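Local structure of cadherin-23 (Mus musculus, 5UZ8) at residues 215-221 / 249-255; 125-131 / 173-179; 44-50 / 85-91. The protein is a calcium-binding cell-adhesion protein of hearing, built of cadherin repeats and probably a part of the mechanotransduction machinery of the inner ear. All coordinates share one frame; numbering follows the deposited sequence. Where two conformers were deposited one is given.

Contact 1: 215-221 / 249-255; sequences DVNDCRP and DQDEGSN. With CA (calcium ion), chain E; CA (calcium ion), chain F; CA (calcium ion), chain G; GSH (glutathione), chain L.
Asp215 packs against Asp251 and Glu252 at the calcium-binding linker between two cadherin repeats. Segment 215-221 carries the DVND sequence and segment 249-255 the DQD sequence, both familiar cadherin calcium motifs. The packed part lies round two calcium ions. The Asp251 carboxylate bridges them: OD1 binds the chain F calcium at 2.3 Å and OD2 binds the chain E calcium at 2.4 Å. Asp215 OD1, Val216 O and Asp218 OD1 also bind the chain F ion, and Glu127 and Glu180 complete it. Asn217 OD1, Cys219 O, both oxygens of Asp249 and Asn255 O also bind the chain E ion, with Asp299. Several oxygens are crowded together because they share a metal; Asn217 OD1 lies 2.7 Å from Asp251 OD2. Asp218 has CG between its backbone N and carbonyl carbon (chi1 55°), and its OD2 turns to the third calcium, chain G. Hydrogen bonds hold the carboxylates in place. Cys219 N donates a hydrogen bond to the syn lone pair of Asp251 OD2. Within 249-255, Asp251 N bonds to Asp249 OD1 in an Asx turn.

The outer side is looser. Water joins Asp215 N to Glu252 OE1, and a second water sits on Asn255 ND2. Gln250 is exposed, and its amide turns off from segment 215-221, although CB lies 4.1 Å from Cys219 SG. Glutathione borders this side, and its OE1 binds the chain G calcium at 2.4 Å. Asp215 OD2, by contrast, is firmly gripped. Two donors reach it from opposite faces of the carboxylate plane: Glu252 N at 3.0 Å, 57° out of that plane, and Asn255 ND2 at 3.0 Å, 45° out of it.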
# COMPACT_ATOMS: atom_id res chain seq x y z
N ASP A 215 -13.15 9.04 16.25
CA ASP A 215 -14.51 9.51 16.55
C ASP A 215 -14.60 11.03 16.59
O ASP A 215 -13.70 11.70 17.10
CB ASP A 215 -14.94 8.96 17.90
CG ASP A 215 -16.42 9.02 18.12
OD1 ASP A 215 -17.22 8.75 17.17
OD2 ASP A 215 -16.80 9.33 19.28
N VAL A 216 -15.70 11.53 16.06
CA VAL A 216 -16.20 12.88 16.30
C VAL A 216 -17.53 12.69 17.01
O VAL A 216 -18.24 11.69 16.78
CB VAL A 216 -16.42 13.59 14.94
CG1 VAL A 216 -17.15 14.91 15.06
CG2 VAL A 216 -15.07 13.76 14.28
N ASN A 217 -17.85 13.60 17.91
CA ASN A 217 -19.13 13.50 18.59
C ASN A 217 -20.23 13.97 17.63
O ASN A 217 -20.60 15.14 17.65
CB ASN A 217 -19.17 14.35 19.86
CG ASN A 217 -20.40 14.07 20.69
OD1 ASN A 217 -20.86 12.92 20.74
ND2 ASN A 217 -20.98 15.09 21.28
N ASP A 218 -20.73 13.09 16.76
CA ASP A 218 -21.75 13.49 15.79
C ASP A 218 -23.08 12.78 16.00
O ASP A 218 -23.95 12.92 15.17
CB ASP A 218 -21.27 13.34 14.35
CG ASP A 218 -20.75 11.91 13.99
OD1 ASP A 218 -20.50 11.04 14.85
OD2 ASP A 218 -20.55 11.69 12.76
N CYS A 219 -23.24 12.07 17.10
CA CYS A 219 -24.49 11.38 17.40
C CYS A 219 -25.07 11.88 18.74
O CYS A 219 -24.40 11.86 19.77
CB CYS A 219 -24.29 9.89 17.40
SG CYS A 219 -23.61 9.36 15.81
N ARG A 220 -26.31 12.35 18.69
CA ARG A 220 -26.97 12.81 19.88
C ARG A 220 -27.58 11.62 20.61
O ARG A 220 -27.94 10.62 20.00
CB ARG A 220 -28.03 13.89 19.57
CG ARG A 220 -29.32 13.33 19.02
CD ARG A 220 -30.26 14.39 18.54
NE ARG A 220 -30.74 15.24 19.61
CZ ARG A 220 -31.66 16.18 19.45
NH1 ARG A 220 -32.26 16.34 18.27
NH2 ARG A 220 -32.01 16.96 20.47
N PRO A 221 -27.67 11.71 21.94
CA PRO A 221 -28.37 10.71 22.74
C PRO A 221 -29.83 10.54 22.31
O PRO A 221 -30.46 11.53 21.92
CB PRO A 221 -28.30 11.28 24.14
CG PRO A 221 -27.09 12.16 24.12
CD PRO A 221 -27.07 12.77 22.77
N ASP A 249 -26.36 6.20 22.73
CA ASP A 249 -25.54 7.16 21.99
C ASP A 249 -24.49 6.37 21.25
O ASP A 249 -23.78 5.57 21.85
CB ASP A 249 -24.93 8.17 22.98
CG ASP A 249 -24.13 9.27 22.30
OD1 ASP A 249 -23.26 8.98 21.44
OD2 ASP A 249 -24.32 10.45 22.68
N GLN A 250 -24.44 6.54 19.93
CA GLN A 250 -23.65 5.68 19.05
C GLN A 250 -22.15 6.01 19.00
O GLN A 250 -21.38 5.25 18.44
CB GLN A 250 -24.23 5.74 17.65
CG GLN A 250 -25.68 5.22 17.55
CD GLN A 250 -25.85 3.86 18.14
OE1 GLN A 250 -25.24 2.90 17.64
NE2 GLN A 250 -26.72 3.72 19.15
N ASP A 251 -21.76 7.14 19.56
CA ASP A 251 -20.35 7.57 19.58
C ASP A 251 -19.48 6.72 20.52
O ASP A 251 -19.92 5.71 21.08
CB ASP A 251 -20.27 9.06 19.93
CG ASP A 251 -20.90 9.94 18.87
OD1 ASP A 251 -20.59 9.73 17.67
OD2 ASP A 251 -21.71 10.84 19.23
N GLU A 252 -18.22 7.09 20.62
CA GLU A 252 -17.22 6.35 21.37
C GLU A 252 -16.79 7.12 22.63
O GLU A 252 -16.64 8.34 22.62
CB GLU A 252 -16.00 6.14 20.45
CG GLU A 252 -14.93 5.23 21.03
CD GLU A 252 -13.81 4.91 20.04
OE1 GLU A 252 -13.69 5.51 18.96
OE2 GLU A 252 -13.01 4.03 20.37
N GLY A 253 -16.48 6.37 23.68
CA GLY A 253 -15.83 6.96 24.87
C GLY A 253 -16.68 8.06 25.50
O GLY A 253 -17.91 7.91 25.60
N SER A 254 -16.04 9.15 25.90
CA SER A 254 -16.76 10.26 26.52
C SER A 254 -17.88 10.81 25.62
O SER A 254 -18.88 11.30 26.13
CB SER A 254 -15.79 11.38 26.95
OG SER A 254 -15.06 11.88 25.84
N ASN A 255 -17.74 10.68 24.29
CA ASN A 255 -18.76 11.14 23.34
C ASN A 255 -20.10 10.39 23.43
O ASN A 255 -21.11 10.86 22.90
CB ASN A 255 -18.23 11.15 21.90
CG ASN A 255 -17.14 12.18 21.68
OD1 ASN A 255 -17.05 13.17 22.42
ND2 ASN A 255 -16.26 11.94 20.68
CA CA E . -22.66 11.54 21.29
CA CA F . -19.04 9.58 16.00
CA CA G . -20.55 9.32 12.37
N1 GSH L . -25.33 10.78 7.57
CA1 GSH L . -24.40 11.45 8.46
C1 GSH L . -23.00 11.30 7.91
O11 GSH L . -22.85 10.60 6.88
O12 GSH L . -22.06 11.85 8.53
CB1 GSH L . -24.48 10.87 9.89
CG1 GSH L . -24.05 9.41 9.95
CD1 GSH L . -23.84 8.96 11.37
OE1 GSH L . -22.89 9.35 12.04
N2 GSH L . -24.73 8.09 11.83
CA2 GSH L . -24.59 7.40 13.10
C2 GSH L . -24.63 5.91 12.93
O2 GSH L . -25.03 5.22 13.85
CB2 GSH L . -25.68 7.88 14.06
SG2 GSH L . -25.43 9.64 14.37
N3 GSH L . -24.14 5.43 11.78
CA3 GSH L . -24.03 4.01 11.49
C3 GSH L . -24.90 3.58 10.32
O31 GSH L . -24.94 2.35 10.07
O32 GSH L . -25.49 4.44 9.62
O HOH W 1 -11.78 7.14 18.09
O HOH W 2 -14.16 13.49 19.97
O HOH W 3 -20.40 10.18 10.08

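Contact 2: 125-131 / 173-179; sequences VFEDIAV and VLSSLDR. With CA (calcium ion), chain G; CA (calcium ion), chain F; GSH (glutathione), chain L.
Glu127 and Leu177 bring the backbones of 125-131 and 173-179 to 5.1 Å between CA atoms, and Val131 and Val173 do the same. Strand 121-126 ends here in a type I beta turn from Phe126 to Ile129. The opposite segment is mostly loop. Water spans the gap, donating to Glu127 O and Ile129 O and accepting from Leu177 N.

Ile129 CG2 touches Val173 CG2 and Leu177 CD1, each at 3.8 Å. Ile129 and Leu177 lie side by side, while Val125 crosses Leu177 at about a right angle. Ile135 of strand 134-141 adjoins Val125, Ile129 and Val173. With an alanine here the whole branched end of Ile129 is gone, which would probably open a gap beside Val173 CG2 and Leu177 CD1.

The polar end is built on Glu127. With chi1 at 64° and an extended chain beyond CG, its carboxylate reaches two calcium ions. OE1 binds the chain G ion at 2.4 Å and OE2 the chain F ion at 2.3 Å. Arg179 N donates a hydrogen bond to OE1, 2.9 Å away, from above the carboxylate plane. Asp178 OD1 shares the chain G ion, and its OD2 accepts from glutathione N3 and pairs with Lys181. Glu127 shares the chain F ion with Asp215, Val216, Asp218 and Asp251, so it links its repeat through calcium to the linker and the 249-255 loop; calcium probably offsets its charge.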
# COMPACT_ATOMS: atom_id res chain seq x y z
N VAL A 125 -7.44 8.95 10.81
CA VAL A 125 -8.10 10.16 10.34
C VAL A 125 -9.41 10.30 11.07
O VAL A 125 -10.02 9.30 11.38
CB VAL A 125 -8.35 10.17 8.82
CG1 VAL A 125 -7.00 10.13 8.07
CG2 VAL A 125 -9.25 9.03 8.37
N PHE A 126 -9.85 11.53 11.27
CA PHE A 126 -11.17 11.76 11.87
C PHE A 126 -12.26 11.45 10.85
O PHE A 126 -12.09 11.65 9.66
CB PHE A 126 -11.30 13.17 12.43
CG PHE A 126 -10.53 13.39 13.71
CD1 PHE A 126 -11.07 12.99 14.93
CD2 PHE A 126 -9.27 13.97 13.70
CE1 PHE A 126 -10.36 13.17 16.12
CE2 PHE A 126 -8.54 14.14 14.88
CZ PHE A 126 -9.09 13.75 16.08
N GLU A 127 -13.37 10.92 11.34
CA GLU A 127 -14.49 10.55 10.49
C GLU A 127 -15.09 11.69 9.69
O GLU A 127 -15.74 11.45 8.66
CB GLU A 127 -15.58 9.82 11.32
CG GLU A 127 -16.23 10.65 12.41
CD GLU A 127 -17.39 9.92 13.06
OE1 GLU A 127 -18.19 9.32 12.31
OE2 GLU A 127 -17.48 9.88 14.32
N ASP A 128 -14.82 12.94 10.09
CA ASP A 128 -15.30 14.09 9.33
C ASP A 128 -14.29 14.62 8.30
O ASP A 128 -14.45 15.72 7.76
CB ASP A 128 -15.80 15.21 10.27
CG ASP A 128 -14.71 15.78 11.14
OD1 ASP A 128 -13.58 15.25 11.13
OD2 ASP A 128 -14.99 16.79 11.84
N ILE A 129 -13.22 13.87 8.05
CA ILE A 129 -12.23 14.23 7.04
C ILE A 129 -12.89 14.54 5.69
O ILE A 129 -13.79 13.81 5.26
CB ILE A 129 -11.19 13.11 6.87
CG1 ILE A 129 -10.08 13.53 5.92
CG2 ILE A 129 -11.85 11.81 6.40
CD1 ILE A 129 -8.89 12.60 6.00
N ALA A 130 -12.45 15.60 5.04
CA ALA A 130 -13.08 16.06 3.80
C ALA A 130 -12.83 15.09 2.64
O ALA A 130 -11.72 14.59 2.47
CB ALA A 130 -12.60 17.45 3.43
N VAL A 131 -13.87 14.87 1.82
CA VAL A 131 -13.71 14.10 0.57
C VAL A 131 -12.62 14.76 -0.26
O VAL A 131 -12.51 15.99 -0.31
CB VAL A 131 -15.01 14.00 -0.22
CG1 VAL A 131 -14.81 13.41 -1.61
CG2 VAL A 131 -16.03 13.19 0.58
N VAL A 173 -9.49 10.15 0.27
CA VAL A 173 -10.87 9.89 0.66
C VAL A 173 -11.75 10.07 -0.57
O VAL A 173 -11.79 11.15 -1.14
CB VAL A 173 -11.35 10.86 1.74
CG1 VAL A 173 -12.82 10.56 2.11
CG2 VAL A 173 -10.47 10.74 2.98
N LEU A 174 -12.48 9.03 -0.94
CA LEU A 174 -13.33 9.06 -2.15
C LEU A 174 -14.80 9.40 -1.80
O LEU A 174 -15.52 10.00 -2.60
CB LEU A 174 -13.20 7.72 -2.89
CG LEU A 174 -14.03 7.50 -4.16
CD1 LEU A 174 -13.62 8.46 -5.28
CD2 LEU A 174 -13.92 6.04 -4.60
N SER A 175 -15.25 8.97 -0.63
CA SER A 175 -16.55 9.39 -0.12
C SER A 175 -16.52 9.44 1.41
O SER A 175 -15.62 8.92 2.05
CB SER A 175 -17.63 8.43 -0.58
OG SER A 175 -17.26 7.15 -0.11
N SER A 176 -17.52 10.09 1.99
CA SER A 176 -17.42 10.44 3.41
C SER A 176 -17.39 9.19 4.32
O SER A 176 -18.01 8.16 4.03
CB SER A 176 -18.56 11.38 3.82
OG SER A 176 -19.79 10.77 3.59
N LEU A 177 -16.63 9.30 5.39
CA LEU A 177 -16.47 8.24 6.34
C LEU A 177 -17.49 8.42 7.47
O LEU A 177 -18.08 9.47 7.64
CB LEU A 177 -15.04 8.27 6.89
CG LEU A 177 -13.96 8.16 5.80
CD1 LEU A 177 -12.57 8.05 6.41
CD2 LEU A 177 -14.19 7.02 4.81
N ASP A 178 -17.68 7.33 8.21
CA ASP A 178 -18.56 7.29 9.37
C ASP A 178 -18.02 6.24 10.30
O ASP A 178 -18.17 5.03 10.05
CB ASP A 178 -20.00 7.00 8.94
CG ASP A 178 -20.98 6.98 10.10
OD1 ASP A 178 -20.57 7.23 11.27
OD2 ASP A 178 -22.18 6.71 9.84
N ARG A 179 -17.39 6.67 11.39
CA ARG A 179 -16.87 5.70 12.36
C ARG A 179 -17.92 4.69 12.85
O ARG A 179 -17.61 3.51 13.13
CB ARG A 179 -16.27 6.39 13.56
CG ARG A 179 -15.40 5.44 14.38
CD ARG A 179 -15.22 5.97 15.79
NE ARG A 179 -16.52 5.95 16.46
CZ ARG A 179 -17.09 4.88 17.00
NH1 ARG A 179 -16.46 3.71 17.12
NH2 ARG A 179 -18.31 5.00 17.52
CA CA G . -20.55 9.32 12.37
CA CA F . -19.04 9.58 16.00
N1 GSH L . -25.33 10.78 7.57
CA1 GSH L . -24.40 11.45 8.46
C1 GSH L . -23.00 11.30 7.91
O11 GSH L . -22.85 10.60 6.88
O12 GSH L . -22.06 11.85 8.53
CB1 GSH L . -24.48 10.87 9.89
CG1 GSH L . -24.05 9.41 9.95
CD1 GSH L . -23.84 8.96 11.37
OE1 GSH L . -22.89 9.35 12.04
N2 GSH L . -24.73 8.09 11.83
CA2 GSH L . -24.59 7.40 13.10
C2 GSH L . -24.63 5.91 12.93
O2 GSH L . -25.03 5.22 13.85
CB2 GSH L . -25.68 7.88 14.06
SG2 GSH L . -25.43 9.64 14.37
N3 GSH L . -24.14 5.43 11.78
CA3 GSH L . -24.03 4.01 11.49
C3 GSH L . -24.90 3.58 10.32
O31 GSH L . -24.94 2.35 10.07
O32 GSH L . -25.49 4.44 9.62
O HOH W 4 -15.65 11.99 6.02
O HOH W 3 -20.40 10.18 10.08

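Contact 3: 44-50 / 85-91; sequences LITYTLL and TVRASDN. With CA (calcium ion), chain H.
Thr46 pairs with Ser89 where segments 46-50 and 85-89 of two antiparallel strands run side by side. The axes come within 4.7 Å, with 152° between their directions.

Backbone hydrogen bonds come first. Thr46 with Ser89, Thr48 with Arg87 and Leu50 with Thr85 are hydrogen-bonded pairs, each joined by two N-H to O bonds. Tyr47 with Ala88 and Leu49 with Val86 are the non-hydrogen-bonded pairs between them. CA-H to O contacts fill in, such as Tyr47 CA to Arg87 O at 3.3 Å.

Side-chain polar bonds across the contact gather at one end. Asn91 ND2 grips two acceptors: Leu44 O at 2.7 Å and Thr46 OG1 at 2.9 Å. Both lie close to the amide plane, which should fix the turn of the amide. The bond to OG1 is almost straight, at 175°. The bond to Leu44 O arrives from above the carbonyl plane. Thr46 OG1 stands beside its backbone N (chi1 -64°), facing Asn91. Ser89 OG donates to Asp90 O. Outside the two segments, Tyr47 OH is hydrogen-bonded to Ala34 N, and Arg87 NH1 forms a salt bridge with Glu99 OE2.

Apolar contacts lie on the face of Tyr47, Leu49, Val86 and Ala88. Val86 CG1 sits at the edge of the Tyr47 ring, 4.1 Å from CD2. Ile45 CG2 lies over one ring face toward its rim, and 3.9 Å from Ala88 CB. Leu49 CD2 packs against Val86 CG2 at 3.8 Å, the two side chains pointing the same way. On the other face Thr48 OG1 lies alongside Arg87 CB.

Next to Ser89, Asp90 OD2 binds calcium at 2.5 Å with Asn3, Asp36, Asp38 and Asn42. An edge strand paired with an inner strand that runs into a calcium site at the end of the repeat is typical of the Greek-key cadherin fold.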
# COMPACT_ATOMS: atom_id res chain seq x y z
N LEU A 44 47.68 -20.98 -39.64
CA LEU A 44 46.86 -21.59 -38.59
C LEU A 44 46.55 -20.56 -37.49
O LEU A 44 47.46 -20.12 -36.79
CB LEU A 44 47.60 -22.78 -37.98
CG LEU A 44 46.92 -23.59 -36.90
CD1 LEU A 44 45.49 -23.95 -37.30
CD2 LEU A 44 47.76 -24.83 -36.63
N ILE A 45 45.27 -20.21 -37.34
CA ILE A 45 44.91 -19.10 -36.46
C ILE A 45 44.51 -19.59 -35.08
O ILE A 45 43.65 -20.44 -34.97
CB ILE A 45 43.78 -18.23 -37.06
CG1 ILE A 45 44.27 -17.65 -38.40
CG2 ILE A 45 43.37 -17.12 -36.09
CD1 ILE A 45 43.15 -17.06 -39.23
N THR A 46 45.10 -18.97 -34.06
CA THR A 46 44.76 -19.16 -32.65
C THR A 46 44.06 -17.89 -32.13
O THR A 46 44.56 -16.78 -32.34
CB THR A 46 46.06 -19.35 -31.83
OG1 THR A 46 46.69 -20.55 -32.27
CG2 THR A 46 45.82 -19.44 -30.34
N TYR A 47 42.93 -18.06 -31.47
CA TYR A 47 42.19 -16.95 -30.90
C TYR A 47 42.41 -16.92 -29.40
O TYR A 47 42.32 -17.95 -28.74
CB TYR A 47 40.68 -17.05 -31.16
CG TYR A 47 40.32 -17.05 -32.63
CD1 TYR A 47 40.35 -18.22 -33.36
CD2 TYR A 47 39.98 -15.87 -33.29
CE1 TYR A 47 40.06 -18.23 -34.72
CE2 TYR A 47 39.68 -15.87 -34.64
CZ TYR A 47 39.70 -17.05 -35.35
OH TYR A 47 39.38 -17.04 -36.68
N THR A 48 42.69 -15.73 -28.88
CA THR A 48 42.67 -15.48 -27.45
C THR A 48 41.86 -14.19 -27.18
O THR A 48 41.66 -13.36 -28.09
CB THR A 48 44.09 -15.31 -26.89
OG1 THR A 48 44.77 -14.26 -27.59
CG2 THR A 48 44.89 -16.61 -27.04
N LEU A 49 41.41 -14.04 -25.93
CA LEU A 49 40.74 -12.83 -25.46
C LEU A 49 41.63 -12.04 -24.51
O LEU A 49 42.35 -12.66 -23.67
CB LEU A 49 39.45 -13.19 -24.73
CG LEU A 49 38.43 -13.99 -25.54
CD1 LEU A 49 37.12 -14.02 -24.79
CD2 LEU A 49 38.23 -13.41 -26.94
N LEU A 50 41.60 -10.71 -24.63
CA LEU A 50 42.38 -9.79 -23.80
C LEU A 50 41.54 -8.68 -23.22
O LEU A 50 40.52 -8.32 -23.78
CB LEU A 50 43.49 -9.14 -24.62
CG LEU A 50 44.52 -10.08 -25.20
CD1 LEU A 50 45.36 -9.35 -26.23
CD2 LEU A 50 45.39 -10.63 -24.09
N THR A 85 38.88 -7.57 -26.10
CA THR A 85 39.64 -7.61 -27.32
C THR A 85 39.80 -9.06 -27.73
O THR A 85 40.10 -9.91 -26.89
CB THR A 85 41.01 -7.01 -27.05
OG1 THR A 85 40.86 -5.63 -26.77
CG2 THR A 85 41.94 -7.18 -28.21
N VAL A 86 39.64 -9.33 -29.02
CA VAL A 86 39.97 -10.62 -29.59
C VAL A 86 41.29 -10.50 -30.32
O VAL A 86 41.47 -9.56 -31.10
CB VAL A 86 38.91 -11.10 -30.59
CG1 VAL A 86 39.32 -12.45 -31.15
CG2 VAL A 86 37.53 -11.23 -29.94
N ARG A 87 42.23 -11.39 -30.02
CA ARG A 87 43.51 -11.48 -30.73
C ARG A 87 43.48 -12.73 -31.58
O ARG A 87 43.21 -13.80 -31.07
CB ARG A 87 44.68 -11.57 -29.74
CG ARG A 87 46.06 -11.61 -30.36
CD ARG A 87 47.15 -11.68 -29.29
NE ARG A 87 48.49 -11.87 -29.85
CZ ARG A 87 49.28 -10.90 -30.32
NH1 ARG A 87 48.89 -9.62 -30.33
NH2 ARG A 87 50.48 -11.20 -30.81
N ALA A 88 43.77 -12.58 -32.88
CA ALA A 88 43.85 -13.68 -33.81
C ALA A 88 45.32 -13.75 -34.26
O ALA A 88 45.81 -12.80 -34.85
CB ALA A 88 42.95 -13.41 -35.01
N SER A 89 46.02 -14.82 -33.92
CA SER A 89 47.46 -14.94 -34.17
C SER A 89 47.69 -16.14 -35.08
O SER A 89 47.07 -17.18 -34.90
CB SER A 89 48.22 -15.14 -32.85
OG SER A 89 49.62 -15.24 -33.10
N ASP A 90 48.56 -16.01 -36.07
CA ASP A 90 48.98 -17.20 -36.80
C ASP A 90 50.03 -17.86 -35.95
O ASP A 90 50.44 -17.31 -34.93
CB ASP A 90 49.45 -16.92 -38.24
CG ASP A 90 50.75 -16.10 -38.33
OD1 ASP A 90 51.62 -16.16 -37.43
OD2 ASP A 90 50.89 -15.38 -39.33
N ASN A 91 50.46 -19.04 -36.35
CA ASN A 91 51.42 -19.78 -35.54
C ASN A 91 52.78 -19.83 -36.23
O ASN A 91 53.54 -20.75 -36.02
CB ASN A 91 50.86 -21.17 -35.22
CG ASN A 91 49.84 -21.13 -34.10
OD1 ASN A 91 50.16 -21.47 -32.96
ND2 ASN A 91 48.62 -20.67 -34.40
CA CA H . 50.24 -15.64 -41.71
O HOH W 5 52.65 -15.62 -41.77

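Contacts 1 and 2 adjoin at one linker, with centres about 16 Å apart. They share two calcium ions, glutathione and a water. They also touch directly: Arg179 NE forms a salt bridge with Asp215 OD1, 3.0 Å away. Contact 1 is mainly carboxylate and carbonyl oxygen round metal, whereas contact 2 adds a patch of aliphatic side chains within its repeat. Contact 3 lies in another repeat, its centre about 74 Å from that of contact 2. It is a regular strand pair held by backbone bonds, with calcium at one end. All three are partly buried, but contact 3 has a single exposed residue among those that touch, and contacts 1 and 2 have more. Contacts 1 and 3 lie on opposite sides of the chain's centre.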